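PDB 1Y56: sarcosine oxidase from Pyrococcus horikoshii, which probably serves as the FAD-binding beta subunit of an L-proline dehydrogenase, with flavin mononucleotide also bound, and oxidises L-proline. Local coordinates for residues B[6-11]-B[194-199]; B[13-18]-B[150-155]; B[34-39]-B[169-174]. One frame throughout, in Å; residues are numbered along the deposited sequence.

Contact 1 (B[6-11]-B[194-199]); sequences SEIVVI and TGIVVN
V9 and V198 lie on neighbouring parallel strands of the Rossmann-type FAD-binding sheet, 8-11 and 196-199, whose axes approach to 4.7 Å and differ in direction by 15°. The evidence for the pairing is the backbone ladder. V9 bonds residues before and after its partner V197: its N donates to I196 O at 3.0 Å, and its O accepts V198 N at 2.9 Å. I11 N then donates to V198 O at 2.8 Å, nearly straight at 175°.

The apolar contacts follow the register. V10 and V198 lie side by side and point the same way, V10 CG2 being 3.9 Å from V198 CB. With CG1 anti to the backbone N in both (chi1 164° in V10), each turns CG2 to the side of its own N. I8 and I196 meet at a slant on this same face, CG1 of I8 lying 4.2 Å from CD1 of I196, and I352 of helix 337-354 covers I8, I196 and V198. The other face carries V9 and I11, with I208 of helix 205-212 against I11, whose side chain also approaches the bound FAD.

Toward the N-terminal ends of the two segments, T194 brings OG1 to 2.8 Å from S6 O, while its methyl CG2 rests 3.7 Å from V9 CG2.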
loop_
_atom_site.group_PDB
_atom_site.type_symbol
_atom_site.label_atom_id
_atom_site.label_comp_id
_atom_site.label_asym_id
_atom_site.label_seq_id
_atom_site.Cartn_x
_atom_site.Cartn_y
_atom_site.Cartn_z
ATOM N N SER B 6 -6.600 48.829 16.201
ATOM C CA SER B 6 -5.284 49.431 16.416
ATOM C C SER B 6 -5.131 50.678 15.551
ATOM O O SER B 6 -5.417 50.654 14.356
ATOM C CB SER B 6 -4.155 48.435 16.131
ATOM O OG SER B 6 -2.878 48.989 16.419
ATOM N N GLU B 7 -4.690 51.768 16.172
ATOM C CA GLU B 7 -4.515 53.047 15.499
ATOM C C GLU B 7 -3.628 52.861 14.269
ATOM O O GLU B 7 -4.005 53.250 13.159
ATOM C CB GLU B 7 -3.927 54.066 16.489
ATOM C CG GLU B 7 -3.428 55.400 15.902
ATOM C CD GLU B 7 -4.530 56.454 15.723
ATOM O OE1 GLU B 7 -5.710 56.162 16.038
ATOM O OE2 GLU B 7 -4.207 57.583 15.266
ATOM N N ILE B 8 -2.468 52.236 14.484
ATOM C CA ILE B 8 -1.492 51.950 13.434
ATOM C C ILE B 8 -1.144 50.454 13.396
ATOM O O ILE B 8 -0.914 49.830 14.441
ATOM C CB ILE B 8 -0.191 52.752 13.642
ATOM C CG1 ILE B 8 -0.485 54.246 13.767
ATOM C CG2 ILE B 8 0.780 52.511 12.498
ATOM C CD1 ILE B 8 0.695 55.054 14.269
ATOM N N VAL B 9 -1.101 49.892 12.187
ATOM C CA VAL B 9 -0.658 48.518 11.980
ATOM C C VAL B 9 0.567 48.511 11.076
ATOM O O VAL B 9 0.473 48.904 9.917
ATOM C CB VAL B 9 -1.778 47.674 11.327
ATOM C CG1 VAL B 9 -1.230 46.355 10.807
ATOM C CG2 VAL B 9 -2.922 47.439 12.298
ATOM N N VAL B 10 1.713 48.089 11.607
ATOM C CA VAL B 10 2.924 47.890 10.791
ATOM C C VAL B 10 2.976 46.437 10.341
ATOM O O VAL B 10 2.903 45.529 11.167
ATOM C CB VAL B 10 4.255 48.253 11.547
ATOM C CG1 VAL B 10 5.494 47.679 10.838
ATOM C CG2 VAL B 10 4.411 49.747 11.685
ATOM N N ILE B 11 3.089 46.214 9.035
ATOM C CA ILE B 11 3.193 44.852 8.526
ATOM C C ILE B 11 4.660 44.499 8.321
ATOM O O ILE B 11 5.385 45.213 7.614
ATOM C CB ILE B 11 2.394 44.631 7.231
ATOM C CG1 ILE B 11 0.931 45.010 7.435
ATOM C CG2 ILE B 11 2.456 43.176 6.841
ATOM C CD1 ILE B 11 0.138 45.111 6.151
ATOM N N THR B 194 -8.235 49.209 11.594
ATOM C CA THR B 194 -7.231 50.264 11.571
ATOM C C THR B 194 -7.476 51.224 10.401
ATOM O O THR B 194 -8.087 50.864 9.403
ATOM C CB THR B 194 -5.807 49.671 11.475
ATOM O OG1 THR B 194 -4.829 50.719 11.591
ATOM C CG2 THR B 194 -5.618 48.915 10.163
ATOM N N GLY B 195 -6.997 52.452 10.526
ATOM C CA GLY B 195 -7.092 53.396 9.426
ATOM C C GLY B 195 -5.743 53.699 8.812
ATOM O O GLY B 195 -5.675 54.227 7.706
ATOM N N ILE B 196 -4.675 53.357 9.532
ATOM C CA ILE B 196 -3.297 53.626 9.108
ATOM C C ILE B 196 -2.471 52.339 9.074
ATOM O O ILE B 196 -2.309 51.671 10.113
ATOM C CB ILE B 196 -2.604 54.598 10.082
ATOM C CG1 ILE B 196 -3.429 55.881 10.260
ATOM C CG2 ILE B 196 -1.165 54.882 9.645
ATOM C CD1 ILE B 196 -3.102 56.638 11.556
ATOM N N VAL B 197 -1.946 51.988 7.895
ATOM C CA VAL B 197 -1.057 50.817 7.790
ATOM C C VAL B 197 0.292 51.148 7.150
ATOM O O VAL B 197 0.369 52.019 6.267
ATOM C CB VAL B 197 -1.715 49.577 7.092
ATOM C CG1 VAL B 197 -3.220 49.555 7.292
ATOM C CG2 VAL B 197 -1.398 49.535 5.634
ATOM N N VAL B 198 1.342 50.465 7.620
ATOM C CA VAL B 198 2.691 50.614 7.068
ATOM C C VAL B 198 3.197 49.295 6.507
ATOM O O VAL B 198 3.280 48.303 7.233
ATOM C CB VAL B 198 3.709 51.117 8.119
ATOM C CG1 VAL B 198 5.119 51.149 7.525
ATOM C CG2 VAL B 198 3.319 52.488 8.625
ATOM N N ASN B 199 3.540 49.297 5.221
ATOM C CA ASN B 199 4.105 48.128 4.560
ATOM C C ASN B 199 5.629 48.069 4.727
ATOM O O ASN B 199 6.372 48.795 4.043
ATOM C CB ASN B 199 3.712 48.126 3.078
ATOM C CG ASN B 199 4.303 46.962 2.299
ATOM O OD1 ASN B 199 4.404 47.027 1.079
ATOM N ND2 ASN B 199 4.679 45.891 2.993
#

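Contact 2 (B[13-18]-B[150-155]); sequences GGIVGV and EATTAF. With FAD (flavin-adenine dinucleotide), chain I.
I15 and T152 bring two helices together, 15-26 with 148-161, at the end of the first that faces the FAD diphosphate.

The inter-helix contact rests on apolar packing. I15 points CG1 anti to its backbone N (chi1 -169°), which carries CD1 across to the second helix, where it passes beside the T152 hydroxyl and lies 4.2 Å from F155 CD2, meeting the ring at a slant. One turn further on, V18 is directed at the partner helix; its CG2 sits 3.8 Å from T152 CG2, the two side chains crossing at about a right angle, and is just as near F155 CB. T152 divides its branches between two tasks: the methyl CG2 packs against V18, while the hydroxyl is hydrogen-bonded to P148 O within its own helix and so is satisfied without the first helix. The F155 ring goes on into an aromatic cluster with H22, Y74 and F80. Cutting I15 back to an alanine removes CD1, which is likely to open a gap beside the F155 ring and leave V18 to make most of the helix contact.

The hydrogen bond to the cofactor comes from V16 N, which donates to FAD O2P at 3.1 Å, bent to 147°. Beside it, I15 CG2 packs 3.5 Å from FAD O5'. G14, at the N-cap, allows this approach, since a side chain there would run into O2A. The helix start probably also helps to offset the diphosphate charge.

A glycine-rich turn (G12, G14, G17) leading from strand 8-11 into a helix whose first turn, through V16 N, meets the dinucleotide diphosphate is consistent with the GxGxxG motif of the Rossmann-type FAD-binding fold.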
loop_
_atom_site.group_PDB
_atom_site.type_symbol
_atom_site.label_atom_id
_atom_site.label_comp_id
_atom_site.label_asym_id
_atom_site.label_seq_id
_atom_site.Cartn_x
_atom_site.Cartn_y
_atom_site.Cartn_z
ATOM N N GLY B 13 7.838 42.294 10.810
ATOM C CA GLY B 13 8.545 42.477 12.072
ATOM C C GLY B 13 10.034 42.206 11.960
ATOM O O GLY B 13 10.622 41.518 12.794
ATOM N N GLY B 14 10.642 42.728 10.907
ATOM C CA GLY B 14 12.088 42.691 10.777
ATOM C C GLY B 14 12.657 43.973 11.339
ATOM O O GLY B 14 11.920 44.789 11.929
ATOM N N ILE B 15 13.961 44.169 11.151
ATOM C CA ILE B 15 14.624 45.340 11.703
ATOM C C ILE B 15 13.831 46.610 11.370
ATOM O O ILE B 15 13.575 47.425 12.248
ATOM C CB ILE B 15 16.132 45.428 11.294
ATOM C CG1 ILE B 15 16.882 46.509 12.093
ATOM C CG2 ILE B 15 16.291 45.632 9.792
ATOM C CD1 ILE B 15 16.699 46.440 13.608
ATOM N N VAL B 16 13.394 46.743 10.123
ATOM C CA VAL B 16 12.677 47.945 9.709
ATOM C C VAL B 16 11.306 48.066 10.383
ATOM O O VAL B 16 10.977 49.104 10.970
ATOM C CB VAL B 16 12.579 48.045 8.179
ATOM C CG1 VAL B 16 11.794 49.275 7.769
ATOM C CG2 VAL B 16 13.976 48.101 7.604
ATOM N N GLY B 17 10.528 46.992 10.312
ATOM C CA GLY B 17 9.202 46.972 10.909
ATOM C C GLY B 17 9.228 47.315 12.385
ATOM O O GLY B 17 8.460 48.173 12.818
ATOM N N VAL B 18 10.111 46.663 13.153
ATOM C CA VAL B 18 10.116 46.837 14.618
ATOM C C VAL B 18 10.688 48.197 15.013
ATOM O O VAL B 18 10.263 48.797 16.009
ATOM C CB VAL B 18 10.804 45.667 15.416
ATOM C CG1 VAL B 18 10.662 44.369 14.684
ATOM C CG2 VAL B 18 12.264 45.944 15.701
ATOM N N GLU B 150 20.399 40.392 17.418
ATOM C CA GLU B 150 20.521 40.999 18.726
ATOM C C GLU B 150 19.805 42.349 18.763
ATOM O O GLU B 150 18.966 42.582 19.638
ATOM C CB GLU B 150 21.986 41.178 19.108
ATOM C CG GLU B 150 22.168 41.264 20.614
ATOM C CD GLU B 150 23.495 41.880 21.066
ATOM O OE1 GLU B 150 24.485 41.918 20.284
ATOM O OE2 GLU B 150 23.541 42.329 22.234
ATOM N N ALA B 151 20.131 43.214 17.800
ATOM C CA ALA B 151 19.596 44.573 17.744
ATOM C C ALA B 151 18.079 44.639 17.529
ATOM O O ALA B 151 17.400 45.501 18.081
ATOM C CB ALA B 151 20.313 45.368 16.681
ATOM N N THR B 152 17.549 43.729 16.721
ATOM C CA THR B 152 16.121 43.709 16.441
ATOM C C THR B 152 15.344 43.291 17.687
ATOM O O THR B 152 14.369 43.940 18.052
ATOM C CB THR B 152 15.793 42.801 15.234
ATOM O OG1 THR B 152 16.566 43.220 14.108
ATOM C CG2 THR B 152 14.333 42.904 14.870
ATOM N N THR B 153 15.794 42.218 18.337
ATOM C CA THR B 153 15.146 41.697 19.541
ATOM C C THR B 153 15.114 42.754 20.644
ATOM O O THR B 153 14.121 42.869 21.374
ATOM C CB THR B 153 15.847 40.421 20.040
ATOM O OG1 THR B 153 15.827 39.441 18.998
ATOM C CG2 THR B 153 15.144 39.851 21.246
ATOM N N ALA B 154 16.200 43.528 20.735
ATOM C CA ALA B 154 16.335 44.619 21.695
ATOM C C ALA B 154 15.280 45.698 21.443
ATOM O O ALA B 154 14.424 45.953 22.300
ATOM C CB ALA B 154 17.743 45.193 21.655
ATOM N N PHE B 155 15.314 46.298 20.255
ATOM C CA PHE B 155 14.278 47.249 19.845
ATOM C C PHE B 155 12.892 46.667 20.038
ATOM O O PHE B 155 11.977 47.369 20.405
ATOM C CB PHE B 155 14.441 47.646 18.379
ATOM C CG PHE B 155 15.514 48.657 18.127
ATOM C CD1 PHE B 155 15.391 49.953 18.605
ATOM C CD2 PHE B 155 16.632 48.320 17.372
ATOM C CE1 PHE B 155 16.383 50.899 18.357
ATOM C CE2 PHE B 155 17.635 49.248 17.108
ATOM C CZ PHE B 155 17.514 50.546 17.606
HETATM P PA FAD I . 12.838 41.778 6.552
HETATM O O1A FAD I . 12.726 40.732 5.484
HETATM O O2A FAD I . 13.894 41.607 7.613
HETATM O O5B FAD I . 11.392 41.982 7.217
HETATM C C5B FAD I . 10.204 41.802 6.464
HETATM C C4B FAD I . 9.301 40.906 7.288
HETATM O O4B FAD I . 7.977 40.972 6.770
HETATM C C3B FAD I . 9.720 39.438 7.249
HETATM O O3B FAD I . 10.127 39.014 8.561
HETATM C C2B FAD I . 8.481 38.701 6.769
HETATM O O2B FAD I . 8.142 37.563 7.545
HETATM C C1B FAD I . 7.377 39.703 6.971
HETATM N N9A FAD I . 6.240 39.458 6.058
HETATM C C8A FAD I . 6.274 39.220 4.734
HETATM N N7A FAD I . 5.005 39.026 4.305
HETATM C C5A FAD I . 4.187 39.145 5.370
HETATM C C6A FAD I . 2.810 39.065 5.547
HETATM N N6A FAD I . 1.993 38.815 4.493
HETATM N N1A FAD I . 2.293 39.240 6.778
HETATM C C2A FAD I . 3.084 39.493 7.842
HETATM N N3A FAD I . 4.417 39.578 7.705
HETATM C C4A FAD I . 4.978 39.415 6.476
HETATM N N1 FAD I . 21.885 45.415 5.300
HETATM C C2 FAD I . 22.743 46.242 5.926
HETATM O O2 FAD I . 22.347 47.376 6.251
HETATM N N3 FAD I . 24.012 45.889 6.211
HETATM C C4 FAD I . 24.505 44.676 5.895
HETATM O O4 FAD I . 25.687 44.363 6.178
HETATM C C4X FAD I . 23.689 43.766 5.235
HETATM N N5 FAD I . 24.110 42.527 4.877
HETATM C C5X FAD I . 23.270 41.667 4.243
HETATM C C6 FAD I . 23.743 40.397 3.892
HETATM C C7 FAD I . 22.905 39.483 3.246
HETATM C C7M FAD I . 23.432 38.115 2.873
HETATM C C8 FAD I . 21.586 39.855 2.949
HETATM C C8M FAD I . 20.655 38.932 2.265
HETATM C C9 FAD I . 21.112 41.120 3.295
HETATM C C9A FAD I . 21.940 42.035 3.947
HETATM N N10 FAD I . 21.454 43.252 4.271
HETATM C C10 FAD I . 22.291 44.186 4.929
HETATM C "C1'" FAD I . 20.083 43.610 3.926
HETATM C "C2'" FAD I . 19.213 43.652 5.154
HETATM O "O2'" FAD I . 19.074 42.316 5.620
HETATM C "C3'" FAD I . 17.851 44.168 4.751
HETATM O "O3'" FAD I . 17.995 45.436 4.100
HETATM C "C4'" FAD I . 16.974 44.314 5.981
HETATM O "O4'" FAD I . 16.843 43.064 6.682
HETATM C "C5'" FAD I . 15.594 44.813 5.596
HETATM O "O5'" FAD I . 14.811 44.691 6.775
HETATM P P FAD I . 13.233 44.612 6.634
HETATM O O1P FAD I . 12.822 45.681 5.655
HETATM O O2P FAD I . 12.679 44.569 8.029
HETATM O O3P FAD I . 13.072 43.207 5.860
#

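Contact 3 (B[34-39]-B[169-174]); sequences IEKRFI and YTEVKG. With FAD (flavin-adenine dinucleotide), chain I.
K36 and E171 lie side by side, pointing the same way, at the adenosine end of the FAD site, just beyond the second strand (31-34) of the Rossmann-type fold. K36 can be followed atom by atom. Its CB rests 3.6 Å from E171 CB. CG, placed between the backbone N and the carbonyl carbon (chi1 71°), turns to the cofactor, 3.8 Å from FAD C4A. CD is shared, 3.5 Å from E171 OE1 and close to FAD C5A, and CE continues over the same face of the adenine, 3.6 Å from FAD N7A. A bend at chi4 (87°) takes NZ away from the ring, where it forms a long, weak ion pair with an acidic side chain of another protein chain. E171 OE2 has its own salt bridge to a basic side chain of a neighbouring chain, so the segment also faces the subunit interface.

E35 reaches the ribose hydroxyls with its carboxylate, as the acidic residue after the second strand does in this fold. R37 N donates to E35 OE1 from the anti side, which helps to fix the turn of that carboxylate, and G13 N holds OE2. Y169 lies flat against the loop, with R37 O 3.4 Å from its CD1 over one face of the ring. Deeper in, I34 CG2 packs against V172 CG2.

V172 reads the adenine edge with its backbone: FAD N6A donates to V172 O at 3.1 Å, and V172 N donates to FAD N1A at 3.0 Å, almost straight at 174°.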
loop_
_atom_site.group_PDB
_atom_site.type_symbol
_atom_site.label_atom_id
_atom_site.label_comp_id
_atom_site.label_asym_id
_atom_site.label_seq_id
_atom_site.Cartn_x
_atom_site.Cartn_y
_atom_site.Cartn_z
ATOM N N ILE B 34 2.624 43.138 12.723
ATOM C CA ILE B 34 2.096 41.856 12.305
ATOM C C ILE B 34 3.169 41.150 11.490
ATOM O O ILE B 34 3.502 41.571 10.381
ATOM C CB ILE B 34 0.792 42.035 11.486
ATOM C CG1 ILE B 34 -0.254 42.807 12.304
ATOM C CG2 ILE B 34 0.237 40.690 11.045
ATOM C CD1 ILE B 34 -1.556 43.093 11.557
ATOM N N GLU B 35 3.723 40.088 12.057
ATOM C CA GLU B 35 4.825 39.356 11.431
ATOM C C GLU B 35 4.360 37.925 11.161
ATOM O O GLU B 35 3.763 37.327 12.028
ATOM C CB GLU B 35 6.038 39.401 12.363
ATOM C CG GLU B 35 7.161 38.461 12.048
ATOM C CD GLU B 35 7.673 38.620 10.637
ATOM O OE1 GLU B 35 7.798 37.580 9.958
ATOM O OE2 GLU B 35 7.931 39.769 10.199
ATOM N N LYS B 36 4.587 37.377 9.972
ATOM C CA LYS B 36 4.010 36.058 9.661
ATOM C C LYS B 36 4.792 34.891 10.261
ATOM O O LYS B 36 4.253 33.794 10.391
ATOM C CB LYS B 36 3.791 35.861 8.154
ATOM C CG LYS B 36 5.061 35.679 7.330
ATOM C CD LYS B 36 4.746 35.612 5.862
ATOM C CE LYS B 36 6.015 35.605 5.023
ATOM N NZ LYS B 36 6.558 34.232 4.826
ATOM N N ARG B 37 6.059 35.126 10.606
ATOM C CA ARG B 37 6.869 34.122 11.300
ATOM C C ARG B 37 7.286 34.636 12.685
ATOM O O ARG B 37 6.418 34.907 13.505
ATOM C CB ARG B 37 8.036 33.627 10.425
ATOM C CG ARG B 37 7.659 32.364 9.623
ATOM C CD ARG B 37 8.453 32.131 8.319
ATOM N NE ARG B 37 9.917 32.103 8.474
ATOM C CZ ARG B 37 10.610 31.285 9.283
ATOM N NH1 ARG B 37 11.944 31.359 9.316
ATOM N NH2 ARG B 37 9.986 30.404 10.072
ATOM N N PHE B 38 8.579 34.778 12.965
ATOM C CA PHE B 38 9.009 35.401 14.233
ATOM C C PHE B 38 9.674 36.751 13.991
ATOM O O PHE B 38 10.174 37.008 12.885
ATOM C CB PHE B 38 9.908 34.469 15.057
ATOM C CG PHE B 38 11.155 34.021 14.350
ATOM C CD1 PHE B 38 12.339 34.734 14.480
ATOM C CD2 PHE B 38 11.161 32.866 13.583
ATOM C CE1 PHE B 38 13.502 34.313 13.845
ATOM C CE2 PHE B 38 12.323 32.443 12.931
ATOM C CZ PHE B 38 13.490 33.168 13.072
ATOM N N ILE B 39 9.665 37.613 15.011
ATOM C CA ILE B 39 10.356 38.898 14.932
ATOM C C ILE B 39 11.805 38.655 14.487
ATOM O O ILE B 39 12.550 37.905 15.131
ATOM C CB ILE B 39 10.345 39.670 16.295
ATOM C CG1 ILE B 39 8.925 39.834 16.863
ATOM C CG2 ILE B 39 11.060 41.011 16.179
ATOM C CD1 ILE B 39 7.948 40.638 16.005
ATOM N N TYR B 169 2.910 34.758 14.999
ATOM C CA TYR B 169 2.616 33.874 13.878
ATOM C C TYR B 169 1.310 34.301 13.207
ATOM O O TYR B 169 0.302 33.599 13.193
ATOM C CB TYR B 169 2.785 32.387 14.232
ATOM C CG TYR B 169 4.258 31.972 14.299
ATOM C CD1 TYR B 169 5.065 32.365 15.371
ATOM C CD2 TYR B 169 4.844 31.190 13.286
ATOM C CE1 TYR B 169 6.406 32.001 15.440
ATOM C CE2 TYR B 169 6.195 30.813 13.348
ATOM C CZ TYR B 169 6.969 31.232 14.427
ATOM O OH TYR B 169 8.312 30.892 14.513
ATOM N N THR B 170 1.374 35.504 12.655
ATOM C CA THR B 170 0.212 36.228 12.182
ATOM C C THR B 170 0.522 36.828 10.805
ATOM O O THR B 170 1.347 37.743 10.676
ATOM C CB THR B 170 -0.199 37.338 13.203
ATOM O OG1 THR B 170 -0.086 36.822 14.535
ATOM C CG2 THR B 170 -1.627 37.832 12.963
ATOM N N GLU B 171 -0.138 36.288 9.781
ATOM C CA GLU B 171 0.097 36.691 8.396
ATOM C C GLU B 171 -1.019 37.592 7.893
ATOM O O GLU B 171 -2.198 37.348 8.168
ATOM C CB GLU B 171 0.228 35.462 7.503
ATOM C CG GLU B 171 0.631 35.777 6.088
ATOM C CD GLU B 171 1.192 34.574 5.356
ATOM O OE1 GLU B 171 1.787 33.693 6.017
ATOM O OE2 GLU B 171 1.050 34.512 4.115
ATOM N N VAL B 172 -0.633 38.643 7.178
ATOM C CA VAL B 172 -1.585 39.487 6.496
ATOM C C VAL B 172 -1.927 38.828 5.174
ATOM O O VAL B 172 -1.044 38.359 4.443
ATOM C CB VAL B 172 -1.024 40.881 6.265
ATOM C CG1 VAL B 172 -1.877 41.675 5.269
ATOM C CG2 VAL B 172 -0.930 41.594 7.583
ATOM N N LYS B 173 -3.223 38.789 4.888
ATOM C CA LYS B 173 -3.738 38.172 3.680
ATOM C C LYS B 173 -4.543 39.148 2.815
ATOM O O LYS B 173 -4.557 39.013 1.599
ATOM C CB LYS B 173 -4.538 36.911 4.038
ATOM C CG LYS B 173 -3.664 35.641 4.108
ATOM C CD LYS B 173 -4.045 34.671 5.252
ATOM C CE LYS B 173 -5.259 33.764 4.944
ATOM N NZ LYS B 173 -6.547 34.512 4.892
ATOM N N GLY B 174 -5.197 40.128 3.439
ATOM C CA GLY B 174 -5.980 41.133 2.714
ATOM C C GLY B 174 -6.220 42.439 3.462
ATOM O O GLY B 174 -5.698 42.652 4.562
HETATM P PA FAD I . 12.838 41.778 6.552
HETATM O O1A FAD I . 12.726 40.732 5.484
HETATM O O2A FAD I . 13.894 41.607 7.613
HETATM O O5B FAD I . 11.392 41.982 7.217
HETATM C C5B FAD I . 10.204 41.802 6.464
HETATM C C4B FAD I . 9.301 40.906 7.288
HETATM O O4B FAD I . 7.977 40.972 6.770
HETATM C C3B FAD I . 9.720 39.438 7.249
HETATM O O3B FAD I . 10.127 39.014 8.561
HETATM C C2B FAD I . 8.481 38.701 6.769
HETATM O O2B FAD I . 8.142 37.563 7.545
HETATM C C1B FAD I . 7.377 39.703 6.971
HETATM N N9A FAD I . 6.240 39.458 6.058
HETATM C C8A FAD I . 6.274 39.220 4.734
HETATM N N7A FAD I . 5.005 39.026 4.305
HETATM C C5A FAD I . 4.187 39.145 5.370
HETATM C C6A FAD I . 2.810 39.065 5.547
HETATM N N6A FAD I . 1.993 38.815 4.493
HETATM N N1A FAD I . 2.293 39.240 6.778
HETATM C C2A FAD I . 3.084 39.493 7.842
HETATM N N3A FAD I . 4.417 39.578 7.705
HETATM C C4A FAD I . 4.978 39.415 6.476
HETATM N N1 FAD I . 21.885 45.415 5.300
HETATM C C2 FAD I . 22.743 46.242 5.926
HETATM O O2 FAD I . 22.347 47.376 6.251
HETATM N N3 FAD I . 24.012 45.889 6.211
HETATM C C4 FAD I . 24.505 44.676 5.895
HETATM O O4 FAD I . 25.687 44.363 6.178
HETATM C C4X FAD I . 23.689 43.766 5.235
HETATM N N5 FAD I . 24.110 42.527 4.877
HETATM C C5X FAD I . 23.270 41.667 4.243
HETATM C C6 FAD I . 23.743 40.397 3.892
HETATM C C7 FAD I . 22.905 39.483 3.246
HETATM C C7M FAD I . 23.432 38.115 2.873
HETATM C C8 FAD I . 21.586 39.855 2.949
HETATM C C8M FAD I . 20.655 38.932 2.265
HETATM C C9 FAD I . 21.112 41.120 3.295
HETATM C C9A FAD I . 21.940 42.035 3.947
HETATM N N10 FAD I . 21.454 43.252 4.271
HETATM C C10 FAD I . 22.291 44.186 4.929
HETATM C "C1'" FAD I . 20.083 43.610 3.926
HETATM C "C2'" FAD I . 19.213 43.652 5.154
HETATM O "O2'" FAD I . 19.074 42.316 5.620
HETATM C "C3'" FAD I . 17.851 44.168 4.751
HETATM O "O3'" FAD I . 17.995 45.436 4.100
HETATM C "C4'" FAD I . 16.974 44.314 5.981
HETATM O "O4'" FAD I . 16.843 43.064 6.682
HETATM C "C5'" FAD I . 15.594 44.813 5.596
HETATM O "O5'" FAD I . 14.811 44.691 6.775
HETATM P P FAD I . 13.233 44.612 6.634
HETATM O O1P FAD I . 12.822 45.681 5.655
HETATM O O2P FAD I . 12.679 44.569 8.029
HETATM O O3P FAD I . 13.072 43.207 5.860
#

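Overall arrangement
Contacts 1 and 2 are buried, whereas contact 3 is only partly so and is the one that other chains reach. Chemistry follows place: contact 1 is a backbone ladder within the sheet, contact 2 joins two helices by apolar side chains, and contact 3 mixes loop packing with cofactor recognition. Strand 8-11 of contact 1 runs on into helix 15-26 of contact 2, while I34 N, 2.9 Å from V10 O, ties contact 3 to the same strand. I39, at the end of segment 34-39, packs on contact 2, its CG2 3.7 Å from V18 CG1. One FAD is bonded by both: V16 N holds its diphosphate in contact 2, E35 and V172 its ribose and adenine in contact 3.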